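Local atomic coordinates of thioredoxin (Bacillus cereus, PDB entry 3ZIT), a protein that probably transfers electrons as a small thioredoxin-like or glutaredoxin-like redox protein, through a disulfide of the CxxC type. Residues I4-P10 with Y29-K35; I17-L22 with F66-Q72. The protein carries 1 engineered substitution. All blocks are in the same frame, centred on the assembly; numbering follows the deposited sequence.

In the fold
From the N terminus the chain runs through strand 4-8, helix 13-24 and strand 30-33. Interaction 1 sets the two strands side by side and closes this beta-alpha-beta unit. The chain then goes through helix 38-47 and the hairpin 55-58/61-64 to helix 68-75. Interaction 2 brings that last helix against helix 13-24, so it closes the longer loop. The two loops cross, because segment 17-22 falls between 4-10 and 29-35 in sequence, while its partner 66-72 comes after both. Their centres lie about 13 Å apart. Lys19 and Leu22 join them: Lys19 forms a salt bridge with Glu31, and Leu22 packs on Val6 and Tyr29.

Interaction 1 of 2, residues I4-P10 with Y29-K35; sequences IEVYAQP and YEEFDVK. Engineered in segment 4-10: Ala8 (natural residue Thr).
Tyr7 and Phe32 sit side by side on one face of the sheet, where the parallel strands 4-8 and 30-33 pair. Both side chains point the same way, and the ring planes are 21° apart. The rings are slid so far, with centroids 5.2 Å apart, that they barely overlap.

The Tyr7 side chain leaves the strand with CB 4.2 Å from Val34 CG1. In the ring, CD2 meets Val34 CG1 at 3.8 Å, in the ring plane at its edge. CE2 and CZ follow, with Phe32 CD2 over one ring face; Tyr7 CZ to Phe32 CD2 is 3.8 Å. At the tip, OH donates to Glu5 OE1, 2.6 Å away, meeting it from 63° above the carboxylate plane. Both side chains touch Ala40 of helix 38-47, and its Arg43 is hydrogen-bonded to this hydroxyl and in cation-pi contact with Phe32.

Five backbone bonds form the ladder of this beta-alpha-beta unit. They alternate between the strands, from Glu30 N to Ile4 O through to Val34 N to Ala8 O. The other sheet face carries Val6, the engineered Ala8, Glu31 and Asp33. Near its start, Val6 CG2 touches Tyr29 CD2 at 3.7 Å, and both residues pack on Leu22 of helix 13-24.

Past the strand ends, Lys35 NZ donates to Gln9 OE1 at 2.7 Å, from above the carbonyl plane. The Lys35 chain is bent at chi2 (-76°) and again at chi4, which curls its amine back to the amide. Asp33 OD1 accepts from Lys35 N in an Asx turn, while Pro10 CD lies against the Asp33 carboxylate, 3.6 Å from OD2.

Backbone bonds thus fix the strand register, while the Tyr7 and Phe32 side chains tie one face to helix 38-47.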
loop_
_atom_site.group_PDB
_atom_site.type_symbol
_atom_site.label_atom_id
_atom_site.label_comp_id
_atom_site.label_asym_id
_atom_site.label_seq_id
_atom_site.Cartn_x
_atom_site.Cartn_y
_atom_site.Cartn_z
ATOM N N ILE B 4 -5.107 7.681 16.236
ATOM C CA ILE B 4 -4.774 6.750 15.196
ATOM C C ILE B 4 -3.696 5.866 15.639
ATOM O O ILE B 4 -2.540 6.366 15.895
ATOM C CB ILE B 4 -4.413 7.366 13.837
ATOM C CG1 ILE B 4 -5.346 8.500 13.423
ATOM C CG2 ILE B 4 -4.216 6.353 12.771
ATOM C CD1 ILE B 4 -4.651 9.624 12.793
ATOM N N GLU B 5 -3.931 4.560 15.808
ATOM C CA GLU B 5 -2.953 3.591 16.263
ATOM C C GLU B 5 -2.710 2.575 15.183
ATOM O O GLU B 5 -3.684 2.028 14.639
ATOM C CB GLU B 5 -3.373 2.853 17.526
ATOM C CG GLU B 5 -3.598 3.769 18.719
ATOM C CD GLU B 5 -4.063 2.960 19.978
ATOM O OE1 GLU B 5 -4.516 1.812 19.863
ATOM O OE2 GLU B 5 -4.208 3.532 21.041
ATOM N N VAL B 6 -1.472 2.261 14.905
ATOM C CA VAL B 6 -1.085 1.217 13.951
ATOM C C VAL B 6 -0.368 0.120 14.684
ATOM O O VAL B 6 0.663 0.370 15.302
ATOM C CB VAL B 6 -0.210 1.807 12.844
ATOM C CG1 VAL B 6 0.246 0.710 11.899
ATOM C CG2 VAL B 6 -0.936 2.908 12.127
ATOM N N TYR B 7 -0.884 -1.098 14.601
ATOM C CA TYR B 7 -0.255 -2.278 15.170
ATOM C C TYR B 7 0.434 -3.058 14.055
ATOM O O TYR B 7 -0.216 -3.438 13.062
ATOM C CB TYR B 7 -1.287 -3.157 15.893
ATOM C CG TYR B 7 -1.852 -2.441 17.120
ATOM C CD1 TYR B 7 -2.840 -1.509 17.018
ATOM C CD2 TYR B 7 -1.252 -2.635 18.353
ATOM C CE1 TYR B 7 -3.226 -0.721 18.093
ATOM C CE2 TYR B 7 -1.624 -1.869 19.452
ATOM C CZ TYR B 7 -2.573 -0.917 19.329
ATOM O OH TYR B 7 -2.901 -0.139 20.430
ATOM N N ALA B 8 1.738 -3.290 14.244
ATOM C CA ALA B 8 2.559 -3.886 13.217
ATOM C C ALA B 8 3.533 -4.881 13.862
ATOM O O ALA B 8 3.557 -5.018 15.081
ATOM C CB ALA B 8 3.363 -2.816 12.461
ATOM N N GLN B 9 4.316 -5.533 13.053
ATOM C CA GLN B 9 5.391 -6.413 13.525
ATOM C C GLN B 9 6.413 -6.492 12.392
ATOM O O GLN B 9 6.114 -6.117 11.242
ATOM C CB GLN B 9 4.935 -7.719 14.037
ATOM C CG GLN B 9 4.350 -8.567 12.932
ATOM C CD GLN B 9 3.931 -10.024 13.425
ATOM O OE1 GLN B 9 3.647 -10.324 14.551
ATOM N NE2 GLN B 9 3.858 -10.908 12.480
ATOM N N PRO B 10 7.602 -7.030 12.698
ATOM C CA PRO B 10 8.628 -7.231 11.654
ATOM C C PRO B 10 8.170 -8.328 10.656
ATOM O O PRO B 10 7.257 -9.165 10.931
ATOM C CB PRO B 10 9.823 -7.820 12.413
ATOM C CG PRO B 10 9.599 -7.382 13.795
ATOM C CD PRO B 10 8.127 -7.374 14.027
ATOM N N TYR B 29 -0.220 9.287 12.826
ATOM C CA TYR B 29 -0.434 8.033 13.560
ATOM C C TYR B 29 0.673 7.745 14.574
ATOM O O TYR B 29 1.782 8.310 14.476
ATOM C CB TYR B 29 -0.542 6.822 12.599
ATOM C CG TYR B 29 0.655 6.529 11.819
ATOM C CD1 TYR B 29 0.874 7.115 10.605
ATOM C CD2 TYR B 29 1.633 5.624 12.273
ATOM C CE1 TYR B 29 2.043 6.822 9.833
ATOM C CE2 TYR B 29 2.757 5.300 11.542
ATOM C CZ TYR B 29 2.965 5.915 10.315
ATOM O OH TYR B 29 4.090 5.590 9.570
ATOM N N GLU B 30 0.388 6.874 15.528
ATOM C CA GLU B 30 1.371 6.250 16.447
ATOM C C GLU B 30 1.402 4.787 16.147
ATOM O O GLU B 30 0.343 4.168 15.958
ATOM C CB GLU B 30 0.987 6.500 17.887
ATOM C CG GLU B 30 0.958 7.982 18.234
ATOM C CD GLU B 30 1.083 8.218 19.714
ATOM O OE1 GLU B 30 1.476 7.275 20.491
ATOM O OE2 GLU B 30 0.885 9.378 20.101
ATOM N N GLU B 31 2.579 4.186 16.128
ATOM C CA GLU B 31 2.705 2.798 15.838
ATOM C C GLU B 31 3.182 1.999 16.997
ATOM O O GLU B 31 3.862 2.523 17.949
ATOM C CB GLU B 31 3.584 2.490 14.660
ATOM C CG GLU B 31 5.053 2.722 14.944
ATOM C CD GLU B 31 5.732 2.603 13.679
ATOM O OE1 GLU B 31 5.963 1.434 13.204
ATOM O OE2 GLU B 31 5.790 3.546 12.930
ATOM N N PHE B 32 2.932 0.678 17.003
ATOM C CA PHE B 32 3.341 -0.244 17.991
ATOM C C PHE B 32 3.792 -1.516 17.316
ATOM O O PHE B 32 3.188 -1.930 16.337
ATOM C CB PHE B 32 2.245 -0.609 18.962
ATOM C CG PHE B 32 1.660 0.583 19.603
ATOM C CD1 PHE B 32 2.272 1.133 20.735
ATOM C CD2 PHE B 32 0.586 1.256 19.063
ATOM C CE1 PHE B 32 1.746 2.295 21.301
ATOM C CE2 PHE B 32 0.042 2.409 19.617
ATOM C CZ PHE B 32 0.674 2.954 20.736
ATOM N N ASP B 33 4.847 -2.150 17.853
ATOM C CA ASP B 33 5.382 -3.441 17.373
ATOM C C ASP B 33 4.947 -4.493 18.339
ATOM O O ASP B 33 5.391 -4.501 19.465
ATOM C CB ASP B 33 6.877 -3.308 17.247
ATOM C CG ASP B 33 7.545 -4.583 16.723
ATOM O OD1 ASP B 33 7.148 -5.654 17.089
ATOM O OD2 ASP B 33 8.564 -4.418 15.965
ATOM N N VAL B 34 4.023 -5.359 17.907
ATOM C CA VAL B 34 3.446 -6.349 18.793
ATOM C C VAL B 34 4.367 -7.488 19.121
ATOM O O VAL B 34 4.036 -8.309 19.949
ATOM C CB VAL B 34 2.052 -6.794 18.302
ATOM C CG1 VAL B 34 1.105 -5.661 18.192
ATOM C CG2 VAL B 34 2.122 -7.609 17.000
ATOM N N LYS B 35 5.505 -7.626 18.421
ATOM C CA LYS B 35 6.498 -8.618 18.842
ATOM C C LYS B 35 7.309 -8.052 19.998
ATOM O O LYS B 35 7.662 -8.765 20.917
ATOM C CB LYS B 35 7.401 -8.992 17.664
ATOM C CG LYS B 35 6.779 -9.909 16.639
ATOM C CD LYS B 35 6.728 -11.325 17.177
ATOM C CE LYS B 35 6.273 -12.262 16.031
ATOM N NZ LYS B 35 4.779 -12.323 15.941
#

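Interaction 2 of 2, residues I17-L22 with F66-Q72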
loop_
_atom_site.group_PDB
_atom_site.type_symbol
_atom_site.label_atom_id
_atom_site.label_comp_id
_atom_site.label_asym_id
_atom_site.label_seq_id
_atom_site.Cartn_x
_atom_site.Cartn_y
_atom_site.Cartn_z
ATOM N N ILE B 17 3.282 -1.657 3.829
ATOM C CA ILE B 17 2.424 -1.012 2.850
ATOM C C ILE B 17 1.458 -0.067 3.531
ATOM O O ILE B 17 1.282 1.070 3.115
ATOM C CB ILE B 17 1.749 -2.010 1.931
ATOM C CG1 ILE B 17 2.808 -2.802 1.178
ATOM C CG2 ILE B 17 0.647 -1.322 1.103
ATOM C CD1 ILE B 17 2.261 -4.065 0.599
ATOM N N VAL B 18 0.819 -0.507 4.609
ATOM C CA VAL B 18 -0.093 0.370 5.324
ATOM C C VAL B 18 0.610 1.576 5.877
ATOM O O VAL B 18 0.149 2.704 5.721
ATOM C CB VAL B 18 -0.837 -0.442 6.432
ATOM C CG1 VAL B 18 -1.529 0.532 7.438
ATOM C CG2 VAL B 18 -1.860 -1.313 5.763
ATOM N N LYS B 19 1.762 1.380 6.551
ATOM C CA LYS B 19 2.463 2.536 7.109
ATOM C C LYS B 19 2.896 3.505 6.007
ATOM O O LYS B 19 2.757 4.709 6.166
ATOM C CB LYS B 19 3.660 2.070 7.911
ATOM C CG LYS B 19 3.361 1.430 9.234
ATOM C CD LYS B 19 4.613 0.699 9.822
ATOM C CE LYS B 19 4.725 0.155 11.158
ATOM N NZ LYS B 19 6.204 -0.071 11.142
ATOM N N GLU B 20 3.415 2.996 4.892
ATOM C CA GLU B 20 3.829 3.880 3.819
ATOM C C GLU B 20 2.691 4.606 3.201
ATOM O O GLU B 20 2.836 5.775 2.800
ATOM C CB GLU B 20 4.699 3.125 2.823
ATOM C CG GLU B 20 6.036 2.632 3.483
ATOM C CD GLU B 20 6.948 3.797 3.972
ATOM O OE1 GLU B 20 7.049 4.759 3.198
ATOM O OE2 GLU B 20 7.582 3.746 5.091
ATOM N N PHE B 21 1.542 3.930 3.048
ATOM C CA PHE B 21 0.298 4.567 2.596
ATOM C C PHE B 21 -0.054 5.764 3.563
ATOM O O PHE B 21 -0.399 6.834 3.120
ATOM C CB PHE B 21 -0.775 3.527 2.503
ATOM C CG PHE B 21 -2.152 4.101 2.254
ATOM C CD1 PHE B 21 -2.486 4.447 0.915
ATOM C CD2 PHE B 21 -3.037 4.320 3.256
ATOM C CE1 PHE B 21 -3.688 5.017 0.569
ATOM C CE2 PHE B 21 -4.330 4.920 2.958
ATOM C CZ PHE B 21 -4.573 5.201 1.575
ATOM N N LEU B 22 -0.061 5.463 4.836
ATOM C CA LEU B 22 -0.377 6.508 5.812
ATOM C C LEU B 22 0.630 7.643 5.754
ATOM O O LEU B 22 0.213 8.814 5.793
ATOM C CB LEU B 22 -0.408 5.903 7.220
ATOM C CG LEU B 22 -1.528 4.948 7.459
ATOM C CD1 LEU B 22 -1.290 4.255 8.858
ATOM C CD2 LEU B 22 -2.901 5.493 7.297
ATOM N N PHE B 66 -5.523 -6.099 5.905
ATOM C CA PHE B 66 -5.159 -5.185 4.791
ATOM C C PHE B 66 -6.393 -4.669 4.117
ATOM O O PHE B 66 -6.934 -5.358 3.301
ATOM C CB PHE B 66 -4.234 -5.927 3.833
ATOM C CG PHE B 66 -3.594 -5.091 2.816
ATOM C CD1 PHE B 66 -2.579 -4.265 3.205
ATOM C CD2 PHE B 66 -4.035 -5.024 1.485
ATOM C CE1 PHE B 66 -1.899 -3.447 2.278
ATOM C CE2 PHE B 66 -3.431 -4.193 0.534
ATOM C CZ PHE B 66 -2.344 -3.443 0.948
ATOM N N GLN B 67 -6.862 -3.492 4.510
ATOM C CA GLN B 67 -8.115 -2.912 4.025
ATOM C C GLN B 67 -7.821 -1.457 3.679
ATOM O O GLN B 67 -8.223 -0.524 4.427
ATOM C CB GLN B 67 -9.245 -2.970 5.053
ATOM C CG GLN B 67 -9.607 -4.389 5.473
ATOM C CD GLN B 67 -10.844 -4.328 6.347
ATOM O OE1 GLN B 67 -11.903 -3.827 5.915
ATOM N NE2 GLN B 67 -10.808 -4.869 7.560
ATOM N N ILE B 68 -7.237 -1.236 2.518
ATOM C CA ILE B 68 -6.810 0.149 2.183
ATOM C C ILE B 68 -7.995 1.086 1.966
ATOM O O ILE B 68 -7.984 2.222 2.438
ATOM C CB ILE B 68 -5.902 0.139 0.952
ATOM C CG1 ILE B 68 -4.621 -0.643 1.197
ATOM C CG2 ILE B 68 -5.601 1.562 0.498
ATOM C CD1 ILE B 68 -3.744 -0.127 2.376
ATOM N N GLU B 69 -9.021 0.631 1.219
ATOM C CA GLU B 69 -10.181 1.509 0.945
ATOM C C GLU B 69 -10.925 1.858 2.237
ATOM O O GLU B 69 -11.334 2.980 2.421
ATOM C CB GLU B 69 -11.108 0.921 -0.131
ATOM C CG GLU B 69 -10.467 0.959 -1.507
ATOM C CD GLU B 69 -11.398 1.183 -2.704
ATOM O OE1 GLU B 69 -12.202 0.268 -3.027
ATOM O OE2 GLU B 69 -11.343 2.245 -3.348
ATOM N N LYS B 70 -11.049 0.913 3.139
ATOM C CA LYS B 70 -11.744 1.189 4.422
ATOM C C LYS B 70 -10.906 2.164 5.224
ATOM O O LYS B 70 -11.437 3.096 5.820
ATOM C CB LYS B 70 -11.896 -0.125 5.177
ATOM C CG LYS B 70 -12.552 0.009 6.504
ATOM C CD LYS B 70 -13.920 0.353 6.374
ATOM C CE LYS B 70 -14.708 0.126 7.667
ATOM N NZ LYS B 70 -16.071 0.598 7.495
ATOM N N LEU B 71 -9.590 2.038 5.241
ATOM C CA LEU B 71 -8.741 3.073 5.898
ATOM C C LEU B 71 -8.960 4.450 5.300
ATOM O O LEU B 71 -9.063 5.415 6.045
ATOM C CB LEU B 71 -7.303 2.657 5.780
ATOM C CG LEU B 71 -6.754 1.558 6.487
ATOM C CD1 LEU B 71 -5.153 1.792 6.271
ATOM C CD2 LEU B 71 -6.993 1.658 7.943
ATOM N N GLN B 72 -8.939 4.517 3.981
ATOM C CA GLN B 72 -9.106 5.787 3.338
ATOM C C GLN B 72 -10.401 6.411 3.788
ATOM O O GLN B 72 -10.440 7.621 4.036
ATOM C CB GLN B 72 -9.162 5.615 1.829
ATOM C CG GLN B 72 -7.904 5.433 1.164
ATOM C CD GLN B 72 -8.074 5.659 -0.310
ATOM O OE1 GLN B 72 -7.192 6.189 -0.943
ATOM N NE2 GLN B 72 -9.202 5.246 -0.865
#
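Two helices of the thioredoxin-like fold, 13-24 and 68-75, meet here mainly through apolar side chains. Phe21 buries the most surface in the contact. Its CG is anti to the backbone N (chi1 171°), which carries the ring across to the second helix. Ile68 CG2 lies over one face of this ring in a CH-pi contact, 4.1 Å from the centroid and offset toward the rim. At the ring edge Gln72 crosses at about a right angle, and its CG methylene comes within 3.4 Å of Phe21 CZ. The Gln72 amide is turned 47° from the ring plane, with OE1 at the ring edge.

Helix 13-24 begins within the CxxC motif: Cys12 lies just before it and its disulfide partner Cys15 in its first turn. Both helices pack on the same face of the sheet, where Val18 and Leu71 rest on Val56; helix 38-47 covers the other face. The segment axes run at 33° and come no nearer than 11.6 Å, so the helices meet through side chains and not backbone to backbone. Val18 divides its methyls: CG1 meets Leu71 CD1 at 4.0 Å, while CG2 faces Phe66 CD1 and Ile68 CD1.

Just before the second helix, Phe66 turns its ring edge to Ile17, whose CG2 lies 3.5 Å from Phe66 CE1. The second subunit packs along this contact: its Ile17 on Ile17, its Phe66 on Phe21 and its Gln72 on Phe66.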